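Local coordinates for protein Abbfa_003403 (Acinetobacter baumannii, PDB 4ZXH) that probably takes part in nonribosomal peptide synthesis, with condensation, adenylation, phosphopantetheine-bearing carrier and thioesterase domains in one chain, at residues A[46-51]-A[136-141]; A[164-169]-A[385-390]; A[94-99]-A[131-136]. One frame throughout, in Å; residues are numbered along the deposited sequence.

Contact 1 (A[46-51]-A[136-141]); sequences DVKVNQ and QNHYVI. With PX4 (1,2-dimyristoyl-sn-glycero-3-phosphocholine), chain C.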
# COMPACT_ATOMS: atom_id res chain seq x y z
N ASP A 46 7.69 -37.29 -17.98
CA ASP A 46 6.89 -38.32 -18.59
C ASP A 46 7.67 -39.60 -18.34
O ASP A 46 8.87 -39.64 -18.62
CB ASP A 46 6.69 -38.03 -20.08
CG ASP A 46 5.64 -38.90 -20.72
OD1 ASP A 46 5.64 -40.11 -20.44
OD2 ASP A 46 4.80 -38.36 -21.47
N VAL A 47 7.04 -40.63 -17.77
CA VAL A 47 7.76 -41.87 -17.50
C VAL A 47 7.06 -43.08 -18.11
O VAL A 47 5.95 -43.41 -17.71
CB VAL A 47 7.94 -42.12 -15.99
CG1 VAL A 47 8.77 -43.39 -15.77
CG2 VAL A 47 8.61 -40.94 -15.33
N LYS A 48 7.71 -43.72 -19.08
CA LYS A 48 7.18 -44.94 -19.69
C LYS A 48 8.02 -46.11 -19.19
O LYS A 48 9.25 -46.05 -19.20
CB LYS A 48 7.21 -44.86 -21.22
CG LYS A 48 6.17 -43.94 -21.81
CD LYS A 48 6.29 -43.85 -23.32
CE LYS A 48 5.31 -42.84 -23.92
NZ LYS A 48 5.45 -41.47 -23.34
N VAL A 49 7.36 -47.18 -18.74
CA VAL A 49 8.07 -48.26 -18.08
C VAL A 49 7.93 -49.58 -18.80
O VAL A 49 7.05 -49.76 -19.65
CB VAL A 49 7.60 -48.44 -16.60
CG1 VAL A 49 7.80 -47.14 -15.79
CG2 VAL A 49 6.16 -48.87 -16.53
N ASN A 50 8.84 -50.49 -18.47
CA ASN A 50 8.78 -51.90 -18.87
C ASN A 50 8.47 -52.73 -17.62
O ASN A 50 8.65 -52.23 -16.50
CB ASN A 50 10.09 -52.34 -19.53
CG ASN A 50 10.34 -51.66 -20.87
OD1 ASN A 50 9.41 -51.38 -21.62
ND2 ASN A 50 11.62 -51.43 -21.19
N GLN A 51 8.04 -53.97 -17.78
CA GLN A 51 7.66 -54.77 -16.60
C GLN A 51 8.85 -55.13 -15.70
O GLN A 51 8.65 -55.48 -14.53
CB GLN A 51 6.93 -56.04 -17.02
CG GLN A 51 5.77 -56.43 -16.08
CD GLN A 51 4.66 -55.36 -16.00
OE1 GLN A 51 4.24 -54.95 -14.91
NE2 GLN A 51 4.17 -54.93 -17.16
N GLN A 136 -1.50 -47.57 -19.95
CA GLN A 136 -0.79 -48.71 -19.40
C GLN A 136 0.71 -48.47 -19.45
O GLN A 136 1.28 -48.17 -20.50
CB GLN A 136 -1.14 -50.01 -20.09
CG GLN A 136 -0.65 -51.20 -19.27
CD GLN A 136 -0.84 -52.54 -19.95
OE1 GLN A 136 -1.22 -52.61 -21.13
NE2 GLN A 136 -0.55 -53.62 -19.22
N ASN A 137 1.32 -48.57 -18.27
CA ASN A 137 2.76 -48.42 -18.06
C ASN A 137 3.25 -47.03 -18.40
O ASN A 137 4.44 -46.81 -18.61
CB ASN A 137 3.51 -49.47 -18.88
CG ASN A 137 3.31 -50.87 -18.34
OD1 ASN A 137 3.06 -51.05 -17.14
ND2 ASN A 137 3.40 -51.86 -19.22
N HIS A 138 2.34 -46.07 -18.39
CA HIS A 138 2.65 -44.70 -18.77
C HIS A 138 2.25 -43.71 -17.66
O HIS A 138 1.08 -43.63 -17.29
CB HIS A 138 1.95 -44.38 -20.08
CG HIS A 138 2.26 -43.02 -20.61
ND1 HIS A 138 1.59 -42.49 -21.69
CD2 HIS A 138 3.15 -42.09 -20.21
CE1 HIS A 138 2.07 -41.28 -21.93
NE2 HIS A 138 3.01 -41.01 -21.05
N TYR A 139 3.23 -42.96 -17.14
CA TYR A 139 3.03 -42.15 -15.95
C TYR A 139 3.58 -40.74 -16.12
O TYR A 139 4.47 -40.51 -16.93
CB TYR A 139 3.69 -42.79 -14.72
CG TYR A 139 3.18 -44.17 -14.40
CD1 TYR A 139 2.03 -44.35 -13.66
CD2 TYR A 139 3.85 -45.31 -14.85
CE1 TYR A 139 1.55 -45.61 -13.37
CE2 TYR A 139 3.38 -46.59 -14.57
CZ TYR A 139 2.22 -46.73 -13.83
OH TYR A 139 1.72 -47.98 -13.53
N VAL A 140 3.03 -39.79 -15.36
CA VAL A 140 3.70 -38.51 -15.13
C VAL A 140 4.09 -38.44 -13.66
O VAL A 140 3.31 -38.79 -12.77
CB VAL A 140 2.81 -37.32 -15.51
CG1 VAL A 140 3.49 -36.01 -15.16
CG2 VAL A 140 2.48 -37.37 -17.00
N ILE A 141 5.32 -38.03 -13.40
CA ILE A 141 5.87 -38.04 -12.06
C ILE A 141 6.43 -36.67 -11.79
O ILE A 141 7.30 -36.21 -12.53
CB ILE A 141 6.98 -39.08 -11.89
CG1 ILE A 141 6.54 -40.43 -12.42
CG2 ILE A 141 7.35 -39.24 -10.43
CD1 ILE A 141 5.43 -41.07 -11.61
O1 PX4 C . 1.16 -49.49 -7.83
O2 PX4 C . 0.61 -49.41 -10.38
P1 PX4 C . 1.61 -49.65 -9.26
O3 PX4 C . 2.30 -51.09 -9.49
C1 PX4 C . 1.95 -52.28 -8.77
C2 PX4 C . 2.63 -53.47 -9.45
N1 PX4 C . 2.54 -54.72 -8.67
C3 PX4 C . 1.22 -54.83 -8.02
C4 PX4 C . 2.73 -55.87 -9.58
C5 PX4 C . 3.60 -54.76 -7.65
O4 PX4 C . 2.89 -48.70 -9.52
C6 PX4 C . 2.99 -47.73 -10.56
C7 PX4 C . 3.90 -46.60 -10.09
C8 PX4 C . 3.69 -46.53 -8.58
O5 PX4 C . 4.49 -45.50 -8.01
C9 PX4 C . 5.06 -45.63 -6.68
O6 PX4 C . 4.99 -46.69 -6.08
C10 PX4 C . 5.74 -44.45 -6.04
C11 PX4 C . 7.26 -44.60 -6.09
C12 PX4 C . 7.86 -43.41 -6.81
C13 PX4 C . 9.18 -43.03 -6.16
C14 PX4 C . 10.30 -43.04 -7.18
C15 PX4 C . 11.63 -43.07 -6.44
C16 PX4 C . 12.47 -41.87 -6.84
C17 PX4 C . 13.67 -41.74 -5.93
C18 PX4 C . 13.33 -40.86 -4.73
C19 PX4 C . 13.94 -39.48 -4.84
C20 PX4 C . 13.18 -38.50 -3.94
C21 PX4 C . 13.84 -37.12 -3.95
C22 PX4 C . 12.85 -35.99 -3.70
O7 PX4 C . 5.28 -46.89 -10.39
C23 PX4 C . 5.98 -45.76 -11.01
O8 PX4 C . 5.31 -44.96 -11.63
C24 PX4 C . 7.49 -45.58 -10.85
C25 PX4 C . 8.11 -44.37 -11.57
C26 PX4 C . 9.59 -44.15 -11.22
C27 PX4 C . 10.19 -42.88 -11.86
C28 PX4 C . 11.68 -42.66 -11.57
C29 PX4 C . 12.26 -41.39 -12.20
C30 PX4 C . 13.77 -41.22 -11.95
C31 PX4 C . 14.29 -39.76 -11.87
C32 PX4 C . 13.98 -39.15 -10.50
C33 PX4 C . 14.83 -37.94 -10.08
C34 PX4 C . 14.15 -37.12 -8.98
C35 PX4 C . 15.07 -36.40 -8.00
C36 PX4 C . 14.85 -34.89 -8.01

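Contact 2 (A[164-169]-A[385-390]); sequences KRFGLV and QDLTLG. With PX4 (1,2-dimyristoyl-sn-glycero-3-phosphocholine), chain C.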
# COMPACT_ATOMS: atom_id res chain seq x y z
N LYS A 164 21.10 -42.72 -12.05
CA LYS A 164 22.06 -43.80 -12.11
C LYS A 164 21.50 -45.04 -11.42
O LYS A 164 21.62 -46.16 -11.91
CB LYS A 164 23.40 -43.41 -11.48
CG LYS A 164 24.43 -44.54 -11.49
CD LYS A 164 25.71 -44.16 -10.78
CE LYS A 164 25.45 -43.75 -9.33
NZ LYS A 164 26.69 -43.32 -8.61
N ARG A 165 20.88 -44.82 -10.26
CA ARG A 165 20.32 -45.93 -9.51
C ARG A 165 19.25 -46.63 -10.34
O ARG A 165 19.07 -47.84 -10.22
CB ARG A 165 19.73 -45.45 -8.19
CG ARG A 165 20.76 -44.91 -7.21
CD ARG A 165 20.04 -44.33 -6.02
NE ARG A 165 20.90 -43.59 -5.11
CZ ARG A 165 21.23 -44.00 -3.89
NH1 ARG A 165 20.75 -45.15 -3.42
NH2 ARG A 165 22.02 -43.25 -3.12
N PHE A 166 18.58 -45.87 -11.20
CA PHE A 166 17.55 -46.42 -12.07
C PHE A 166 18.07 -46.98 -13.38
O PHE A 166 17.30 -47.57 -14.14
CB PHE A 166 16.49 -45.36 -12.38
CG PHE A 166 15.39 -45.31 -11.36
CD1 PHE A 166 14.39 -46.27 -11.36
CD2 PHE A 166 15.36 -44.30 -10.41
CE1 PHE A 166 13.38 -46.22 -10.42
CE2 PHE A 166 14.36 -44.25 -9.48
CZ PHE A 166 13.36 -45.21 -9.48
N GLY A 167 19.36 -46.82 -13.65
CA GLY A 167 19.95 -47.31 -14.89
C GLY A 167 19.85 -46.40 -16.11
O GLY A 167 19.93 -46.88 -17.24
N LEU A 168 19.69 -45.10 -15.89
CA LEU A 168 19.53 -44.14 -17.00
C LEU A 168 20.84 -43.47 -17.45
O LEU A 168 20.97 -43.08 -18.61
CB LEU A 168 18.52 -43.06 -16.61
CG LEU A 168 17.11 -43.61 -16.45
CD1 LEU A 168 16.21 -42.58 -15.83
CD2 LEU A 168 16.59 -44.01 -17.81
N VAL A 169 21.80 -43.32 -16.55
CA VAL A 169 23.10 -42.77 -16.92
C VAL A 169 24.15 -43.70 -16.35
O VAL A 169 23.86 -44.46 -15.42
CB VAL A 169 23.33 -41.31 -16.38
CG1 VAL A 169 22.35 -40.35 -17.01
CG2 VAL A 169 23.23 -41.27 -14.87
N GLN A 385 17.14 -49.49 -19.41
CA GLN A 385 16.62 -50.83 -19.56
C GLN A 385 15.17 -50.91 -19.07
O GLN A 385 14.31 -51.50 -19.74
CB GLN A 385 17.51 -51.80 -18.81
CG GLN A 385 16.93 -53.16 -18.58
CD GLN A 385 17.95 -54.14 -18.02
OE1 GLN A 385 19.02 -53.76 -17.52
NE2 GLN A 385 17.62 -55.42 -18.11
N ASP A 386 14.87 -50.30 -17.93
CA ASP A 386 13.57 -50.51 -17.30
C ASP A 386 12.54 -49.41 -17.59
O ASP A 386 11.35 -49.65 -17.43
CB ASP A 386 13.72 -50.66 -15.78
CG ASP A 386 14.47 -51.92 -15.38
OD1 ASP A 386 14.39 -52.95 -16.10
OD2 ASP A 386 15.14 -51.89 -14.33
N LEU A 387 12.99 -48.23 -17.99
CA LEU A 387 12.09 -47.10 -18.22
C LEU A 387 12.63 -46.04 -19.16
O LEU A 387 13.76 -46.11 -19.63
CB LEU A 387 11.73 -46.42 -16.89
CG LEU A 387 12.80 -46.06 -15.86
CD1 LEU A 387 13.73 -45.05 -16.37
CD2 LEU A 387 12.10 -45.44 -14.66
N THR A 388 11.80 -45.03 -19.39
CA THR A 388 12.13 -43.96 -20.32
C THR A 388 11.61 -42.64 -19.80
O THR A 388 10.43 -42.55 -19.44
CB THR A 388 11.53 -44.24 -21.72
OG1 THR A 388 12.10 -45.45 -22.26
CG2 THR A 388 11.76 -43.08 -22.66
N LEU A 389 12.47 -41.62 -19.74
CA LEU A 389 12.06 -40.28 -19.28
C LEU A 389 11.84 -39.33 -20.45
O LEU A 389 12.66 -39.29 -21.37
CB LEU A 389 13.11 -39.64 -18.34
CG LEU A 389 13.45 -40.17 -16.95
CD1 LEU A 389 14.25 -39.12 -16.23
CD2 LEU A 389 12.23 -40.53 -16.14
N GLY A 390 10.75 -38.58 -20.42
CA GLY A 390 10.47 -37.59 -21.44
C GLY A 390 10.14 -36.27 -20.77
O GLY A 390 10.02 -36.23 -19.55
O1 PX4 C . 1.16 -49.49 -7.83
O2 PX4 C . 0.61 -49.41 -10.38
P1 PX4 C . 1.61 -49.65 -9.26
O3 PX4 C . 2.30 -51.09 -9.49
C1 PX4 C . 1.95 -52.28 -8.77
C2 PX4 C . 2.63 -53.47 -9.45
N1 PX4 C . 2.54 -54.72 -8.67
C3 PX4 C . 1.22 -54.83 -8.02
C4 PX4 C . 2.73 -55.87 -9.58
C5 PX4 C . 3.60 -54.76 -7.65
O4 PX4 C . 2.89 -48.70 -9.52
C6 PX4 C . 2.99 -47.73 -10.56
C7 PX4 C . 3.90 -46.60 -10.09
C8 PX4 C . 3.69 -46.53 -8.58
O5 PX4 C . 4.49 -45.50 -8.01
C9 PX4 C . 5.06 -45.63 -6.68
O6 PX4 C . 4.99 -46.69 -6.08
C10 PX4 C . 5.74 -44.45 -6.04
C11 PX4 C . 7.26 -44.60 -6.09
C12 PX4 C . 7.86 -43.41 -6.81
C13 PX4 C . 9.18 -43.03 -6.16
C14 PX4 C . 10.30 -43.04 -7.18
C15 PX4 C . 11.63 -43.07 -6.44
C16 PX4 C . 12.47 -41.87 -6.84
C17 PX4 C . 13.67 -41.74 -5.93
C18 PX4 C . 13.33 -40.86 -4.73
C19 PX4 C . 13.94 -39.48 -4.84
C20 PX4 C . 13.18 -38.50 -3.94
C21 PX4 C . 13.84 -37.12 -3.95
C22 PX4 C . 12.85 -35.99 -3.70
O7 PX4 C . 5.28 -46.89 -10.39
C23 PX4 C . 5.98 -45.76 -11.01
O8 PX4 C . 5.31 -44.96 -11.63
C24 PX4 C . 7.49 -45.58 -10.85
C25 PX4 C . 8.11 -44.37 -11.57
C26 PX4 C . 9.59 -44.15 -11.22
C27 PX4 C . 10.19 -42.88 -11.86
C28 PX4 C . 11.68 -42.66 -11.57
C29 PX4 C . 12.26 -41.39 -12.20
C30 PX4 C . 13.77 -41.22 -11.95
C31 PX4 C . 14.29 -39.76 -11.87
C32 PX4 C . 13.98 -39.15 -10.50
C33 PX4 C . 14.83 -37.94 -10.08
C34 PX4 C . 14.15 -37.12 -8.98
C35 PX4 C . 15.07 -36.40 -8.00
C36 PX4 C . 14.85 -34.89 -8.01

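Contact 3 (A[94-99]-A[131-136]); sequences IIFSDA and CYECGQ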
# COMPACT_ATOMS: atom_id res chain seq x y z
N ILE A 94 3.86 -39.41 -0.86
CA ILE A 94 3.74 -39.80 -2.25
C ILE A 94 2.27 -39.97 -2.63
O ILE A 94 1.59 -40.89 -2.17
CB ILE A 94 4.52 -41.11 -2.49
CG1 ILE A 94 6.01 -40.86 -2.25
CG2 ILE A 94 4.32 -41.64 -3.90
CD1 ILE A 94 6.87 -41.98 -2.72
N ILE A 95 1.78 -39.05 -3.47
CA ILE A 95 0.39 -39.02 -3.93
C ILE A 95 0.28 -39.71 -5.29
O ILE A 95 1.14 -39.51 -6.15
CB ILE A 95 -0.14 -37.59 -4.08
CG1 ILE A 95 0.29 -36.73 -2.91
CG2 ILE A 95 -1.66 -37.59 -4.17
CD1 ILE A 95 -0.22 -37.23 -1.62
N PHE A 96 -0.77 -40.51 -5.49
CA PHE A 96 -0.92 -41.27 -6.72
C PHE A 96 -2.34 -41.20 -7.27
O PHE A 96 -3.26 -41.68 -6.64
CB PHE A 96 -0.52 -42.73 -6.48
CG PHE A 96 -0.59 -43.59 -7.71
CD1 PHE A 96 0.27 -43.36 -8.78
CD2 PHE A 96 -1.49 -44.65 -7.78
CE1 PHE A 96 0.22 -44.14 -9.91
CE2 PHE A 96 -1.56 -45.45 -8.91
CZ PHE A 96 -0.70 -45.20 -9.98
N SER A 97 -2.50 -40.62 -8.45
CA SER A 97 -3.83 -40.33 -9.00
C SER A 97 -4.03 -41.03 -10.34
O SER A 97 -3.06 -41.33 -11.02
CB SER A 97 -3.99 -38.84 -9.20
OG SER A 97 -3.20 -38.14 -8.26
N ASP A 98 -5.28 -41.29 -10.72
CA ASP A 98 -5.59 -41.82 -12.05
C ASP A 98 -5.83 -40.64 -13.00
O ASP A 98 -6.70 -39.82 -12.76
CB ASP A 98 -6.82 -42.76 -11.98
CG ASP A 98 -7.12 -43.48 -13.31
OD1 ASP A 98 -6.53 -43.10 -14.35
OD2 ASP A 98 -7.94 -44.42 -13.33
N ALA A 99 -5.05 -40.53 -14.07
CA ALA A 99 -5.29 -39.46 -15.04
C ALA A 99 -5.63 -39.99 -16.43
O ALA A 99 -5.57 -39.25 -17.41
CB ALA A 99 -4.08 -38.54 -15.12
N CYS A 131 2.28 -38.61 -8.46
CA CYS A 131 2.25 -39.54 -9.60
C CYS A 131 0.89 -39.61 -10.28
O CYS A 131 -0.14 -39.55 -9.64
CB CYS A 131 2.64 -40.95 -9.16
SG CYS A 131 4.13 -41.00 -8.22
N TYR A 132 0.91 -39.78 -11.60
CA TYR A 132 -0.30 -39.84 -12.38
C TYR A 132 -0.19 -40.93 -13.43
O TYR A 132 0.75 -40.94 -14.21
CB TYR A 132 -0.57 -38.51 -13.06
CG TYR A 132 -0.54 -37.33 -12.13
CD1 TYR A 132 -1.70 -36.83 -11.56
CD2 TYR A 132 0.66 -36.70 -11.84
CE1 TYR A 132 -1.67 -35.74 -10.72
CE2 TYR A 132 0.70 -35.61 -11.01
CZ TYR A 132 -0.46 -35.13 -10.45
OH TYR A 132 -0.38 -34.06 -9.62
N GLU A 133 -1.17 -41.83 -13.44
CA GLU A 133 -1.24 -42.86 -14.46
C GLU A 133 -1.94 -42.29 -15.71
O GLU A 133 -3.05 -41.78 -15.62
CB GLU A 133 -1.98 -44.09 -13.91
CG GLU A 133 -2.07 -45.29 -14.87
CD GLU A 133 -2.70 -46.52 -14.21
OE1 GLU A 133 -3.27 -46.40 -13.10
OE2 GLU A 133 -2.63 -47.61 -14.82
N CYS A 134 -1.30 -42.39 -16.87
CA CYS A 134 -1.84 -41.85 -18.12
C CYS A 134 -2.31 -42.89 -19.12
O CYS A 134 -2.95 -42.56 -20.13
CB CYS A 134 -0.80 -40.98 -18.80
SG CYS A 134 -0.22 -39.70 -17.74
N GLY A 135 -1.96 -44.15 -18.86
CA GLY A 135 -2.25 -45.25 -19.76
C GLY A 135 -1.46 -46.44 -19.26
O GLY A 135 -0.79 -46.32 -18.23
N GLN A 136 -1.50 -47.57 -19.95
CA GLN A 136 -0.79 -48.71 -19.40
C GLN A 136 0.71 -48.47 -19.45
O GLN A 136 1.28 -48.17 -20.50
CB GLN A 136 -1.14 -50.01 -20.09
CG GLN A 136 -0.65 -51.20 -19.27
CD GLN A 136 -0.84 -52.54 -19.95
OE1 GLN A 136 -1.22 -52.61 -21.13
NE2 GLN A 136 -0.55 -53.62 -19.22

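Contact 1 (A[46-51]-A[136-141])
D46 OD1 has two partners on the sheet face that carries D46, K48 and H138: H138 NE2 reaches it at 2.8 Å, and K48 NZ, two residues along D46's own strand, makes a salt bridge whose hydrogen bond is weak. The bond from H138 NE2 is bent and weak, and a second weak one runs to D46 OD2, so the imidazole addresses both carboxylate oxygens at once. Carboxylate and ring lie nearly in one plane, 17° apart. H138 sets CG anti to its backbone N (chi1 -177°), and the ring then lies alongside the lysine chain. K48 folds over one face, its CE 4.1 Å from the ring centroid in a CH-pi contact.

The opposite side of the sheet is greasy. V47 CG2 meets I141 CG1 at 3.6 Å, while V49 CG2 comes in at the edge of the Y139 ring and also packs on N137 CB. Over one face of that ring sits the phospholipid ester carbonyl oxygen O8, 3.5 Å above the plane. The backbones are antiparallel: V47 and Y139 form the hydrogen-bonded pair, with V47 N to Y139 O at 2.7 Å and Y139 N returning a bond to V47 O, and V49 N adds a bond to N137 O.

Strand 40-49 lies between strands 138-146 and 387-391, and G390 of the latter bonds to D46 through the backbone; V140 in turn bonds to Y132 of strand 127-135.

Contact 2 (A[164-169]-A[385-390])
L387 is the knob here, and the forked end of L168 makes the hollow that takes it. Methyl CD1 of L387 settles against both branches of L168, 3.4 Å from CD2 and 3.5 Å from CD1, the two leucines crossing at about a right angle. Its other methyl, CD2, turns to F166 and lies 4.1 Å from ring atom CD1, so the one side chain spans both F166 and L168. L387 can do this because its CG stands between the backbone N and the carbonyl carbon (chi1 48°). L168 CD1 then acts as a bump in its own right, pushing in between L387 and L389, where it meets L389 CG at 3.8 Å.

F166 belongs to the pocket of 1,2-dimyristoyl-sn-glycero-3-phosphocholine, and the contact forms part of its wall. Acyl carbon C28 rests over one face of the F166 ring, 3.7 Å above the plane and toward the rim, and C29 touches L389 CD2.

G167, the first residue to leave helical angles after helix 152-165, has positive phi in a Schellman motif, and the chain turns there to bring L168 onto the strand. Helix 56-67 meets F166 through I60; strand 40-49 backs L387 and L389 through V47, and L382 of the short edge strand 382-383 closes on L168.

Contact 3 (A[94-99]-A[131-136])
The F96 ring presents its edge to C131: CB of the cysteine lies in the ring plane, 3.4 Å from CD1. H2, near the chain's N-terminus, brings its imidazole against the same phenyl with the planes about 30° apart, and Y139 of the next-but-one strand packs on it too. F96 turns CG anti to its backbone N (chi1 -178°), which lays the ring along the sheet toward E133. On the other side of the sheet, S97 OG approaches the Y132 ring obliquely, 3.8 Å from CE1. The methyl of A99 approaches Y132 CB, and the tyrosine hydroxyl goes on to a hydrogen bond with D114.

Between these two layers the strands run parallel, their axes 22° apart. Four backbone bonds join them: C131 N to I95 O at 2.7 Å, S97 N to C131 O, E133 N to S97 O, and A99 N to E133 O at 2.8 Å. Helix 104-115 makes the crossover of this beta-alpha-beta unit and packs L107, L110 and V111 against A99 and Y132.

Polar side chains gather at the C-terminal end. D98 OD1 and E133 OE1 are 4.8 Å apart, two like charges that would probably repel; R100, salt-bridged to D98 and only weakly paired with E133, would offset this. The contact is held by its four backbone bonds and apolar packing, with charge confined to one end.

In the fold
All three contacts belong to one mixed sheet of the condensation domain. Contact 3 ties in edge strand 94-98, contact 1 joins two inner strands, and contact 2 brings the end of helix 152-165 onto strand 387-391. Contacts 1 and 3 meet through hairpin 127-135/138-146 and share Q136 at its turn, and contacts 1 and 2 share the pairing of strands 40-49 and 387-391. Contact 2 is buried and its side-chain packing is apolar; the other two are partly buried and pair strands, antiparallel in contact 1 and parallel in contact 3, each with charged groups toward solvent. The phospholipid touches residues of all three: Y139 and I141, F166, and I94.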